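Local atomic coordinates of glycosyl hydrolases family 31 family protein (Aspergillus niger, PDB entry 6DRU), a protein that catalyses the release of alpha-xylose from the non-reducing terminal glucose of xyloglucan oligosaccharides, as a family 31 glycoside hydrolase. Residues P50-Y55 with T239-A244; N341-A346 with P370-F375; A442-I447 with Q477-M482; G450-T455 with E459-D464; W510-V515 with N604-T609. One frame throughout, in Å; residues are numbered along the deposited sequence.

Interaction 1 (P50-Y55 with T239-A244); sequences PPIEGY and TGRAPA
Ile52 lies against the backbone of Gly240 and Arg241, and Glu53 pairs with the Arg241 guanidinium. Segment 50-55 is a loop, and 239-244 leaves the end of helix 228-239. Ile52 comes first along 50-55. Its CD1 methyl sits 3.6 Å from Gly240 CA and 3.6 Å from Arg241 N, so the longer branch rests on main chain. The other branch of Ile52, CG2, lies 4.1 Å from Arg241 CG, beside the aliphatic root of that side chain. Gly240 is the first residue past the helix and has positive phi. Glu53 follows, its chain extended toward the arginine. Arg241 NH2 gives a fairly straight hydrogen bond to Glu53 OE1, 3.0 Å at 162°. NH1 reaches the same oxygen only weakly. OE1 lies in the guanidinium plane, but NH2 meets it from well above the carboxylate plane, and the two planes are 66° apart. Glu53 OE2 is bonded to Gln233, while Arg241 NE goes to Ser236 and NH2 also to Gln233 O, all on helix 228-239. The salt bridge thus joins the loop between strands 28-35 and 66-68 of the N-terminal mixed sheet to the linker running toward barrel strand 252-254. It is an ion pair made mainly through NH2 and OE1, with NH1 a weak second donor, and the helix partners of both residues probably fix its turn.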
# COMPACT_ATOMS: atom_id res chain seq x y z
N PRO A 50 -22.04 -19.71 23.28
CA PRO A 50 -23.39 -19.43 22.78
C PRO A 50 -23.94 -18.13 23.36
O PRO A 50 -23.36 -17.63 24.32
CB PRO A 50 -24.19 -20.64 23.28
CG PRO A 50 -23.51 -21.02 24.55
CD PRO A 50 -22.04 -20.73 24.34
N PRO A 51 -25.00 -17.59 22.78
CA PRO A 51 -25.61 -16.38 23.35
C PRO A 51 -25.98 -16.59 24.81
O PRO A 51 -26.25 -17.71 25.25
CB PRO A 51 -26.85 -16.17 22.47
CG PRO A 51 -26.50 -16.79 21.17
CD PRO A 51 -25.64 -17.98 21.51
N ILE A 52 -25.98 -15.48 25.55
CA ILE A 52 -26.32 -15.50 26.98
C ILE A 52 -27.65 -16.20 27.20
O ILE A 52 -27.88 -16.82 28.25
CB ILE A 52 -26.32 -14.06 27.54
CG1 ILE A 52 -24.90 -13.52 27.64
CG2 ILE A 52 -26.99 -14.00 28.90
CD1 ILE A 52 -24.84 -12.02 27.79
N GLU A 53 -28.54 -16.14 26.21
CA GLU A 53 -29.88 -16.69 26.32
C GLU A 53 -30.33 -17.10 24.93
O GLU A 53 -30.29 -16.30 24.00
CB GLU A 53 -30.81 -15.64 26.93
CG GLU A 53 -32.27 -15.75 26.56
CD GLU A 53 -33.06 -14.57 27.09
OE1 GLU A 53 -32.83 -14.18 28.26
OE2 GLU A 53 -33.89 -14.02 26.34
N GLY A 54 -30.73 -18.36 24.79
CA GLY A 54 -31.12 -18.87 23.49
C GLY A 54 -31.48 -20.34 23.57
O GLY A 54 -31.51 -20.94 24.65
N TYR A 55 -31.77 -20.91 22.40
CA TYR A 55 -32.18 -22.30 22.29
C TYR A 55 -31.03 -23.28 22.46
O TYR A 55 -31.28 -24.48 22.61
CB TYR A 55 -32.85 -22.54 20.94
CG TYR A 55 -31.87 -22.64 19.79
CD1 TYR A 55 -31.37 -21.49 19.19
CD2 TYR A 55 -31.43 -23.87 19.33
CE1 TYR A 55 -30.46 -21.58 18.14
CE2 TYR A 55 -30.52 -23.96 18.29
CZ TYR A 55 -30.04 -22.81 17.70
OH TYR A 55 -29.14 -22.90 16.66
N THR A 239 -24.64 -9.59 22.93
CA THR A 239 -23.47 -8.76 23.19
C THR A 239 -23.21 -8.48 24.66
O THR A 239 -22.13 -8.00 25.00
CB THR A 239 -23.61 -7.42 22.45
OG1 THR A 239 -24.73 -6.70 22.97
CG2 THR A 239 -23.83 -7.67 20.97
N GLY A 240 -24.16 -8.78 25.55
CA GLY A 240 -23.92 -8.59 26.96
C GLY A 240 -25.10 -8.06 27.76
O GLY A 240 -25.78 -7.11 27.34
N ARG A 241 -25.35 -8.68 28.91
CA ARG A 241 -26.37 -8.23 29.85
C ARG A 241 -25.71 -7.41 30.94
O ARG A 241 -24.77 -7.88 31.59
CB ARG A 241 -27.12 -9.42 30.45
CG ARG A 241 -28.07 -10.12 29.49
CD ARG A 241 -29.39 -9.37 29.38
NE ARG A 241 -30.24 -9.93 28.33
CZ ARG A 241 -30.88 -11.09 28.43
NH1 ARG A 241 -30.75 -11.83 29.52
NH2 ARG A 241 -31.63 -11.52 27.43
N ALA A 242 -26.20 -6.19 31.14
CA ALA A 242 -25.57 -5.28 32.08
C ALA A 242 -25.66 -5.83 33.51
O ALA A 242 -26.60 -6.56 33.85
CB ALA A 242 -26.21 -3.90 32.02
N PRO A 243 -24.70 -5.50 34.36
CA PRO A 243 -24.76 -5.90 35.77
C PRO A 243 -25.67 -4.96 36.55
O PRO A 243 -26.19 -3.97 36.03
CB PRO A 243 -23.31 -5.78 36.22
CG PRO A 243 -22.75 -4.71 35.35
CD PRO A 243 -23.42 -4.85 34.02
N ALA A 244 -25.85 -5.28 37.83
CA ALA A 244 -26.63 -4.31 38.59
C ALA A 244 -25.70 -3.27 39.21
O ALA A 244 -24.65 -3.63 39.76
CB ALA A 244 -27.43 -5.00 39.69

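Interaction 2 (N341-A346 with P370-F375); sequences NGLLSA and PSARKF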
# COMPACT_ATOMS: atom_id res chain seq x y z
N ASN A 341 8.80 -3.21 28.08
CA ASN A 341 7.93 -4.37 28.03
C ASN A 341 6.91 -4.31 26.89
O ASN A 341 6.01 -5.15 26.84
CB ASN A 341 7.22 -4.55 29.37
CG ASN A 341 8.18 -4.95 30.48
OD1 ASN A 341 8.44 -6.13 30.69
ND2 ASN A 341 8.71 -3.95 31.18
N GLY A 342 7.03 -3.33 26.00
CA GLY A 342 6.12 -3.23 24.87
C GLY A 342 4.68 -3.03 25.26
O GLY A 342 3.78 -3.66 24.68
N LEU A 343 4.42 -2.15 26.23
CA LEU A 343 3.07 -1.87 26.69
C LEU A 343 2.52 -0.57 26.13
O LEU A 343 1.48 -0.09 26.60
CB LEU A 343 3.04 -1.84 28.22
CG LEU A 343 3.74 -2.99 28.94
CD1 LEU A 343 3.65 -2.80 30.44
CD2 LEU A 343 3.13 -4.32 28.52
N LEU A 344 3.17 0.00 25.12
CA LEU A 344 2.72 1.24 24.51
C LEU A 344 2.42 1.01 23.04
O LEU A 344 3.18 0.33 22.33
CB LEU A 344 3.78 2.34 24.64
CG LEU A 344 4.28 2.67 26.05
CD1 LEU A 344 5.44 3.65 25.98
CD2 LEU A 344 3.15 3.23 26.89
N SER A 345 1.31 1.57 22.58
CA SER A 345 1.06 1.65 21.15
C SER A 345 2.02 2.66 20.53
O SER A 345 2.68 3.44 21.22
CB SER A 345 -0.39 2.05 20.87
OG SER A 345 -0.64 3.38 21.30
N ALA A 346 2.11 2.63 19.20
CA ALA A 346 3.04 3.52 18.52
C ALA A 346 2.61 3.70 17.08
O ALA A 346 2.13 2.75 16.45
CB ALA A 346 4.47 2.98 18.58
N PRO A 370 -2.85 -7.53 27.00
CA PRO A 370 -3.24 -7.95 28.35
C PRO A 370 -2.21 -7.62 29.41
O PRO A 370 -2.58 -7.30 30.55
CB PRO A 370 -3.43 -9.47 28.20
CG PRO A 370 -3.69 -9.67 26.74
CD PRO A 370 -2.85 -8.64 26.04
N SER A 371 -0.92 -7.68 29.07
CA SER A 371 0.11 -7.30 30.03
C SER A 371 0.03 -5.83 30.38
O SER A 371 0.32 -5.45 31.53
CB SER A 371 1.49 -7.65 29.48
OG SER A 371 1.64 -9.04 29.30
N ALA A 372 -0.36 -4.98 29.43
CA ALA A 372 -0.47 -3.56 29.71
C ALA A 372 -1.68 -3.26 30.59
O ALA A 372 -1.62 -2.37 31.45
CB ALA A 372 -0.55 -2.77 28.40
N ARG A 373 -2.78 -3.99 30.40
CA ARG A 373 -3.93 -3.84 31.28
C ARG A 373 -3.56 -4.19 32.72
O ARG A 373 -4.02 -3.54 33.67
CB ARG A 373 -5.10 -4.70 30.80
CG ARG A 373 -5.66 -4.26 29.45
CD ARG A 373 -7.07 -4.80 29.26
NE ARG A 373 -7.12 -6.26 29.24
CZ ARG A 373 -7.01 -6.99 28.14
NH1 ARG A 373 -6.84 -6.40 26.96
NH2 ARG A 373 -7.08 -8.31 28.21
N LYS A 374 -2.71 -5.21 32.90
CA LYS A 374 -2.27 -5.57 34.24
C LYS A 374 -1.35 -4.52 34.83
O LYS A 374 -1.46 -4.19 36.02
CB LYS A 374 -1.55 -6.92 34.21
CG LYS A 374 -0.72 -7.15 35.48
CD LYS A 374 -0.27 -8.59 35.66
CE LYS A 374 1.08 -8.65 36.38
NZ LYS A 374 1.19 -7.61 37.44
N PHE A 375 -0.45 -3.97 34.01
CA PHE A 375 0.45 -2.93 34.48
C PHE A 375 -0.33 -1.72 34.99
O PHE A 375 0.02 -1.13 36.01
CB PHE A 375 1.41 -2.52 33.37
CG PHE A 375 2.44 -1.51 33.79
CD1 PHE A 375 2.15 -0.15 33.79
CD2 PHE A 375 3.70 -1.92 34.17
CE1 PHE A 375 3.10 0.77 34.18
CE2 PHE A 375 4.66 -1.00 34.56
CZ PHE A 375 4.36 0.34 34.56
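Leu343 spreads its two methyls over the opening turns of helix 370-385, and the side chains of Leu343 and Phe375 cross at about a right angle. With chi1 at -47°, the CG of Leu343 lies beside its own backbone N and is turned to the helix. From there the branches part to different residues. Leu343 CD1 sits 3.7 Å from Phe375 CB and 3.8 Å from Phe375 CG. It comes to the root of the aromatic side chain, obliquely to the ring. Leu343 CD2 turns the other way, 3.8 Å from Ser371 CB and 3.7 Å from Ala372 N. Nearer the backbone, Leu343 CB meets Ala372 CB at 3.7 Å. The alanine is small, consistent with CA atoms only 5.0 Å apart for Leu343 and Ala372. The Phe375 side chain also touches Leu338 of helix 335-340, which Leu343 touches too. The contact thus joins the loop after one helix to the start of the next, within the TIM-barrel domain and away from the active site. No hydrogen bond crosses between the two segments. They are held to each other by apolar contact, with one leucine fitted over three helix residues.

Interaction 3 (A442-I447 with Q477-M482); sequences AHQQAI and QRFCSM
Helix 439-455 runs past the turn that leads into strand 481-484, with the CA atoms of Gln444 and Ser481 7.0 Å apart. Gln444 is extended beyond CG and carries its amide to the start of the strand. Gln444 NE2 donates to Ser481 OG, 2.8 Å at 157°, with OG close to the amide plane. Gln444 OE1 is taken by Ser476 OG, so both ends of the amide are bonded and its rotation is set. Ser481 OG also bonds Ser467 OG on the neighbouring strand, 467-469. This is helix-on-strand packing in the TIM barrel, whose parallel strands include 467-469 and 481-484. Phe479 packs beside this bond. Gln444 CB makes an off-centre CH-pi contact with the Phe479 ring, 4.2 Å from the centroid. The backbone N of Gln445 lies over one ring face near the rim, and Arg478 CG covers the opposite face. Gln445 CB touches Phe479 CE1 at 4.0 Å. Trp441, one turn back on the helix, meets the Phe479 ring edge-to-face.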
# COMPACT_ATOMS: atom_id res chain seq x y z
N ALA A 442 -11.56 -2.27 25.32
CA ALA A 442 -10.55 -2.93 26.13
C ALA A 442 -10.07 -2.07 27.29
O ALA A 442 -9.57 -2.61 28.28
CB ALA A 442 -9.36 -3.33 25.25
N HIS A 443 -10.21 -0.74 27.18
CA HIS A 443 -9.88 0.12 28.31
C HIS A 443 -10.88 -0.04 29.44
O HIS A 443 -10.50 -0.11 30.61
CB HIS A 443 -9.80 1.58 27.85
CG HIS A 443 -9.09 2.48 28.81
ND1 HIS A 443 -7.90 2.14 29.42
CD2 HIS A 443 -9.41 3.71 29.27
CE1 HIS A 443 -7.52 3.13 30.21
NE2 HIS A 443 -8.41 4.09 30.13
N GLN A 444 -12.18 -0.08 29.11
CA GLN A 444 -13.18 -0.44 30.11
C GLN A 444 -12.89 -1.81 30.71
O GLN A 444 -13.00 -2.00 31.93
CB GLN A 444 -14.58 -0.43 29.49
CG GLN A 444 -15.02 0.89 28.90
CD GLN A 444 -16.41 0.82 28.31
OE1 GLN A 444 -16.60 0.35 27.19
NE2 GLN A 444 -17.40 1.28 29.07
N GLN A 445 -12.51 -2.76 29.86
CA GLN A 445 -12.21 -4.12 30.32
C GLN A 445 -11.06 -4.14 31.32
O GLN A 445 -11.05 -4.97 32.23
CB GLN A 445 -11.89 -5.00 29.11
CG GLN A 445 -11.46 -6.42 29.45
CD GLN A 445 -10.92 -7.17 28.24
OE1 GLN A 445 -10.37 -6.57 27.32
NE2 GLN A 445 -11.06 -8.49 28.25
N ALA A 446 -10.10 -3.23 31.18
CA ALA A 446 -8.97 -3.20 32.10
C ALA A 446 -9.41 -2.97 33.54
O ALA A 446 -8.93 -3.64 34.46
CB ALA A 446 -7.96 -2.13 31.67
N ILE A 447 -10.34 -2.03 33.75
CA ILE A 447 -10.82 -1.78 35.11
C ILE A 447 -11.85 -2.81 35.53
O ILE A 447 -11.93 -3.17 36.71
CB ILE A 447 -11.37 -0.35 35.24
CG1 ILE A 447 -10.27 0.67 34.98
CG2 ILE A 447 -11.95 -0.11 36.62
CD1 ILE A 447 -10.31 1.21 33.60
N GLN A 477 -22.08 -2.54 27.49
CA GLN A 477 -22.96 -2.56 28.65
C GLN A 477 -22.63 -3.69 29.62
O GLN A 477 -23.16 -3.70 30.73
CB GLN A 477 -24.42 -2.67 28.21
CG GLN A 477 -24.81 -4.01 27.60
CD GLN A 477 -24.53 -4.07 26.11
OE1 GLN A 477 -23.99 -3.14 25.53
NE2 GLN A 477 -24.92 -5.18 25.49
N ARG A 478 -21.76 -4.62 29.23
CA ARG A 478 -21.40 -5.73 30.11
C ARG A 478 -20.51 -5.31 31.27
O ARG A 478 -20.29 -6.11 32.18
CB ARG A 478 -20.70 -6.82 29.30
CG ARG A 478 -19.27 -6.48 28.92
CD ARG A 478 -18.64 -7.55 28.06
NE ARG A 478 -19.26 -7.62 26.74
CZ ARG A 478 -18.88 -8.46 25.78
NH1 ARG A 478 -17.88 -9.31 25.99
NH2 ARG A 478 -19.50 -8.44 24.61
N PHE A 479 -20.00 -4.08 31.26
CA PHE A 479 -19.05 -3.62 32.26
C PHE A 479 -19.74 -2.77 33.32
O PHE A 479 -20.78 -2.14 33.07
CB PHE A 479 -17.93 -2.80 31.62
CG PHE A 479 -17.20 -3.52 30.52
CD1 PHE A 479 -16.45 -4.65 30.79
CD2 PHE A 479 -17.24 -3.05 29.22
CE1 PHE A 479 -15.77 -5.31 29.79
CE2 PHE A 479 -16.56 -3.70 28.21
CZ PHE A 479 -15.83 -4.84 28.49
N CYS A 480 -19.15 -2.74 34.52
CA CYS A 480 -19.52 -1.77 35.54
C CYS A 480 -19.06 -0.39 35.10
O CYS A 480 -18.21 0.22 35.75
CB CYS A 480 -18.90 -2.13 36.90
SG CYS A 480 -19.34 -3.75 37.58
N SER A 481 -19.62 0.11 34.00
CA SER A 481 -19.10 1.31 33.36
C SER A 481 -20.26 2.10 32.76
O SER A 481 -21.15 1.53 32.14
CB SER A 481 -18.09 0.96 32.26
OG SER A 481 -17.52 2.12 31.69
N MET A 482 -20.22 3.42 32.95
CA MET A 482 -21.24 4.32 32.42
C MET A 482 -20.61 5.25 31.39
O MET A 482 -19.47 5.69 31.54
CB MET A 482 -21.89 5.14 33.54
CG MET A 482 -20.95 6.07 34.28
SD MET A 482 -21.76 7.02 35.58
CE MET A 482 -21.70 5.86 36.94

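Interaction 4 (G450-T455 with E459-D464); sequences GFRNAT and EGSACD. With NAG (2-acetamido-2-deoxy-beta-D-glucopyranose), chain M.
The Arg452 guanidinium has Glu459 CA over one face, 3.6 Å from Arg452 NE, and backbone carbonyls of Ser461 and Ala462 at its edge, tilted somewhat from its plane. The loop 459-464 curls round this arginine. It leads from the end of helix 439-455 toward strand 467-469, a helix-to-strand connection of the TIM barrel. Arg452 NH2 donates to Ser461 O, 2.8 Å at 155°, and Arg452 NH1 to Ala462 O, 3.2 Å at 144°. Both donors stand above the carbonyl planes. A water in the guanidinium plane accepts from NH2 and from Gly460 N, so it bridges side chain and loop. Glu448, one turn earlier on the helix, forms a salt bridge with NE. The side chain is bent at chi2 (-61°), and this carries its flat end across to the loop. Cys463, whose SG lies 3.7 Å from Arg452 NH2, is in a disulfide with Cys480. Farther along, Thr455 CG2 lies 3.8 Å from Asp464 OD2. Helix residue Asn453 bears a glycan, its ND2 bonded covalently to C1 of the sugar at 1.5 Å.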
# COMPACT_ATOMS: atom_id res chain seq x y z
N GLY A 450 -9.95 -5.49 36.90
CA GLY A 450 -9.43 -5.11 38.21
C GLY A 450 -10.49 -5.09 39.29
O GLY A 450 -10.26 -5.57 40.40
N PHE A 451 -11.66 -4.52 38.98
CA PHE A 451 -12.77 -4.54 39.92
C PHE A 451 -13.13 -5.97 40.32
O PHE A 451 -13.17 -6.31 41.51
CB PHE A 451 -13.99 -3.84 39.31
CG PHE A 451 -13.94 -2.34 39.39
CD1 PHE A 451 -13.05 -1.71 40.24
CD2 PHE A 451 -14.79 -1.57 38.61
CE1 PHE A 451 -13.01 -0.32 40.31
CE2 PHE A 451 -14.75 -0.19 38.67
CZ PHE A 451 -13.86 0.43 39.52
N ARG A 452 -13.38 -6.83 39.32
CA ARG A 452 -13.81 -8.19 39.61
C ARG A 452 -12.73 -9.00 40.30
O ARG A 452 -13.03 -9.94 41.05
CB ARG A 452 -14.25 -8.88 38.32
CG ARG A 452 -15.42 -8.20 37.62
CD ARG A 452 -16.65 -8.20 38.51
NE ARG A 452 -17.81 -7.63 37.84
CZ ARG A 452 -19.01 -7.51 38.39
NH1 ARG A 452 -19.21 -7.93 39.63
NH2 ARG A 452 -20.01 -6.98 37.71
N ASN A 453 -11.45 -8.64 40.09
CA ASN A 453 -10.37 -9.37 40.74
C ASN A 453 -10.27 -9.02 42.22
O ASN A 453 -10.03 -9.90 43.06
CB ASN A 453 -9.04 -9.08 40.03
CG ASN A 453 -7.88 -9.89 40.60
OD1 ASN A 453 -6.96 -9.33 41.19
ND2 ASN A 453 -7.92 -11.20 40.42
N ALA A 454 -10.45 -7.74 42.56
CA ALA A 454 -10.34 -7.33 43.95
C ALA A 454 -11.48 -7.87 44.79
O ALA A 454 -11.28 -8.26 45.95
CB ALA A 454 -10.28 -5.80 44.04
N THR A 455 -12.69 -7.91 44.24
CA THR A 455 -13.88 -8.31 44.98
C THR A 455 -14.18 -9.80 44.89
O THR A 455 -15.14 -10.26 45.51
CB THR A 455 -15.10 -7.52 44.50
OG1 THR A 455 -15.35 -7.80 43.12
CG2 THR A 455 -14.86 -6.02 44.68
N GLU A 459 -17.94 -11.34 36.39
CA GLU A 459 -18.51 -10.29 35.57
C GLU A 459 -19.99 -10.57 35.32
O GLU A 459 -20.39 -11.72 35.13
CB GLU A 459 -17.75 -10.17 34.25
CG GLU A 459 -18.29 -9.11 33.30
CD GLU A 459 -17.53 -9.07 31.99
OE1 GLU A 459 -17.81 -9.92 31.11
OE2 GLU A 459 -16.66 -8.19 31.83
N GLY A 460 -20.80 -9.52 35.34
CA GLY A 460 -22.23 -9.64 35.21
C GLY A 460 -22.98 -9.63 36.53
O GLY A 460 -24.18 -9.33 36.54
N SER A 461 -22.31 -9.97 37.63
CA SER A 461 -22.94 -9.92 38.95
C SER A 461 -22.98 -8.47 39.44
O SER A 461 -22.58 -7.53 38.74
CB SER A 461 -22.19 -10.81 39.93
OG SER A 461 -20.89 -10.31 40.20
N ALA A 462 -23.48 -8.29 40.66
CA ALA A 462 -23.65 -6.95 41.21
C ALA A 462 -22.31 -6.23 41.31
O ALA A 462 -21.31 -6.81 41.74
CB ALA A 462 -24.33 -7.01 42.57
N CYS A 463 -22.30 -4.96 40.92
CA CYS A 463 -21.10 -4.15 40.99
C CYS A 463 -20.94 -3.53 42.37
O CYS A 463 -21.93 -3.14 43.01
CB CYS A 463 -21.13 -3.03 39.94
SG CYS A 463 -21.26 -3.54 38.22
N ASP A 464 -19.70 -3.46 42.84
CA ASP A 464 -19.38 -2.67 44.02
C ASP A 464 -18.92 -1.27 43.66
O ASP A 464 -19.11 -0.34 44.45
CB ASP A 464 -18.30 -3.36 44.85
CG ASP A 464 -18.85 -4.49 45.70
OD1 ASP A 464 -20.06 -4.77 45.62
OD2 ASP A 464 -18.06 -5.10 46.45
C1 NAG M . -6.76 -11.93 40.96
C2 NAG M . -6.81 -13.37 41.44
C3 NAG M . -5.70 -13.73 42.36
C4 NAG M . -4.37 -13.26 41.82
C5 NAG M . -4.45 -11.79 41.45
C6 NAG M . -3.13 -11.33 40.89
C7 NAG M . -8.56 -13.02 43.24
C8 NAG M . -9.93 -13.41 43.76
N2 NAG M . -8.08 -13.64 42.04
O3 NAG M . -5.69 -15.13 42.55
O4 NAG M . -3.37 -13.44 42.80
O5 NAG M . -5.46 -11.63 40.49
O6 NAG M . -3.24 -9.99 40.48
O7 NAG M . -7.91 -12.20 43.85
O HOH W 1 -19.73 -6.66 34.98

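Interaction 5 (W510-V515 with N604-T609); sequences WGWWTV and NQFHLT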
# COMPACT_ATOMS: atom_id res chain seq x y z
N TRP A 510 -26.85 0.39 25.27
CA TRP A 510 -26.19 1.04 26.40
C TRP A 510 -27.24 1.70 27.28
O TRP A 510 -27.97 2.59 26.82
CB TRP A 510 -25.18 2.08 25.91
CG TRP A 510 -24.18 1.55 24.93
CD1 TRP A 510 -23.85 0.24 24.71
CD2 TRP A 510 -23.39 2.32 24.02
NE1 TRP A 510 -22.90 0.16 23.72
CE2 TRP A 510 -22.60 1.42 23.28
CE3 TRP A 510 -23.27 3.69 23.75
CZ2 TRP A 510 -21.71 1.84 22.29
CZ3 TRP A 510 -22.39 4.11 22.78
CH2 TRP A 510 -21.62 3.18 22.06
N GLY A 511 -27.31 1.27 28.54
CA GLY A 511 -28.27 1.84 29.47
C GLY A 511 -27.65 2.84 30.42
O GLY A 511 -28.28 3.83 30.78
N TRP A 512 -26.41 2.58 30.84
CA TRP A 512 -25.70 3.45 31.78
C TRP A 512 -25.16 4.65 31.01
O TRP A 512 -23.99 4.70 30.61
CB TRP A 512 -24.60 2.69 32.50
CG TRP A 512 -25.05 1.48 33.28
CD1 TRP A 512 -26.20 0.76 33.11
CD2 TRP A 512 -24.36 0.86 34.37
NE1 TRP A 512 -26.26 -0.27 34.01
CE2 TRP A 512 -25.14 -0.23 34.80
CE3 TRP A 512 -23.15 1.12 35.02
CZ2 TRP A 512 -24.75 -1.06 35.85
CZ3 TRP A 512 -22.76 0.29 36.06
CH2 TRP A 512 -23.56 -0.79 36.47
N TRP A 513 -26.02 5.65 30.82
CA TRP A 513 -25.69 6.83 30.04
C TRP A 513 -26.04 8.08 30.84
O TRP A 513 -26.98 8.09 31.63
CB TRP A 513 -26.45 6.84 28.70
CG TRP A 513 -26.13 8.00 27.82
CD1 TRP A 513 -25.11 8.10 26.92
CD2 TRP A 513 -26.84 9.24 27.76
NE1 TRP A 513 -25.15 9.32 26.29
CE2 TRP A 513 -26.20 10.04 26.80
CE3 TRP A 513 -27.96 9.75 28.43
CZ2 TRP A 513 -26.64 11.33 26.49
CZ3 TRP A 513 -28.39 11.03 28.12
CH2 TRP A 513 -27.73 11.80 27.15
N THR A 514 -25.26 9.14 30.62
CA THR A 514 -25.44 10.38 31.36
C THR A 514 -24.78 11.52 30.59
O THR A 514 -24.21 11.32 29.51
CB THR A 514 -24.87 10.24 32.78
OG1 THR A 514 -24.75 11.54 33.39
CG2 THR A 514 -23.53 9.53 32.75
N VAL A 515 -24.86 12.73 31.16
CA VAL A 515 -24.32 13.94 30.55
C VAL A 515 -23.58 14.75 31.62
O VAL A 515 -23.54 14.37 32.79
CB VAL A 515 -25.42 14.82 29.91
CG1 VAL A 515 -25.91 14.21 28.62
CG2 VAL A 515 -26.56 15.04 30.89
N ASN A 604 -32.55 -2.86 37.46
CA ASN A 604 -32.55 -4.31 37.60
C ASN A 604 -33.16 -4.98 36.37
O ASN A 604 -32.68 -6.03 35.93
CB ASN A 604 -33.31 -4.71 38.87
CG ASN A 604 -33.37 -6.21 39.06
OD1 ASN A 604 -34.34 -6.87 38.67
ND2 ASN A 604 -32.33 -6.77 39.67
N GLN A 605 -34.21 -4.39 35.80
CA GLN A 605 -34.81 -4.95 34.60
C GLN A 605 -33.88 -4.82 33.39
O GLN A 605 -33.87 -5.71 32.53
CB GLN A 605 -36.15 -4.29 34.31
CG GLN A 605 -37.31 -5.02 34.97
CD GLN A 605 -37.46 -6.43 34.44
OE1 GLN A 605 -37.52 -6.65 33.23
NE2 GLN A 605 -37.51 -7.39 35.35
N PHE A 606 -33.12 -3.74 33.31
CA PHE A 606 -32.07 -3.64 32.30
C PHE A 606 -31.03 -4.74 32.49
O PHE A 606 -30.44 -5.21 31.52
CB PHE A 606 -31.42 -2.26 32.34
CG PHE A 606 -30.38 -2.05 31.28
CD1 PHE A 606 -30.71 -2.14 29.94
CD2 PHE A 606 -29.07 -1.73 31.62
CE1 PHE A 606 -29.76 -1.94 28.95
CE2 PHE A 606 -28.12 -1.53 30.64
CZ PHE A 606 -28.46 -1.64 29.31
N HIS A 607 -30.81 -5.15 33.74
CA HIS A 607 -29.85 -6.22 34.02
C HIS A 607 -30.39 -7.59 33.62
O HIS A 607 -29.60 -8.48 33.28
CB HIS A 607 -29.48 -6.20 35.50
CG HIS A 607 -29.07 -7.53 36.04
ND1 HIS A 607 -27.91 -8.17 35.65
CD2 HIS A 607 -29.66 -8.35 36.94
CE1 HIS A 607 -27.81 -9.32 36.29
NE2 HIS A 607 -28.86 -9.46 37.08
N LEU A 608 -31.71 -7.77 33.64
CA LEU A 608 -32.27 -9.09 33.38
C LEU A 608 -32.62 -9.32 31.92
O LEU A 608 -32.32 -10.38 31.37
CB LEU A 608 -33.53 -9.30 34.23
CG LEU A 608 -33.41 -9.22 35.75
CD1 LEU A 608 -34.79 -9.24 36.38
CD2 LEU A 608 -32.56 -10.36 36.30
N THR A 609 -33.25 -8.34 31.27
CA THR A 609 -33.76 -8.51 29.91
C THR A 609 -33.16 -7.52 28.92
O THR A 609 -33.50 -7.59 27.73
CB THR A 609 -35.29 -8.39 29.89
OG1 THR A 609 -35.70 -7.21 30.59
CG2 THR A 609 -35.93 -9.62 30.52
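Phe606 makes every contact here, against Trp510, Gly511 and Trp512. Its CG is anti to the backbone N (chi1 -177°), which points the ring from helix 596-609 at the 510-515 segment. The first kind of contact is ring on backbone. Phe606 CZ lies about 3.2 Å from Gly511 N, and Phe606 CE2 about 3.6 Å from Gly511 CA. Gly511 has no side chain, and the ring lies directly against its backbone. The second kind is aromatic. Trp512 CD1 lies 3.9 Å from Phe606 CE2. The two rings meet rim to rim, neither over the face of the other, with planes at 47°. Trp512 is the centre of an inverse gamma turn and also meets Phe603 edge-to-face, about one turn back on the same helix. The contact is buried. It places helix 596-609 against the lead-in to barrel strand 513-514, next to strand 481-484, while Phe606 also touches Ala242 in the loop before strand 252-254.

Along the chain, interactions 1, 2, 3 and 5 follow in series, with interaction 4 nested in the loop closed by interaction 3. Interactions 3 and 4 share helix 439-455, have centres 11 Å apart, and are joined by the Cys463-Cys480 disulfide. Interactions 3 and 5 reach neighbouring strands of the barrel sheet, 481-484 and 513-514. The loop 239-244 of interaction 1 touches interactions 3, 4 and 5 by probable hydrogen bonds: Gly240 O with Gln477, Ala244 O with Cys463, and Ala242 O with His607. Interaction 2 sits farther out and touches only interaction 3, through Arg373. Interactions 1, 3, 4 and 5 touch one another, and join the 50-55 loop and helix 596-609 to the catalytic barrel.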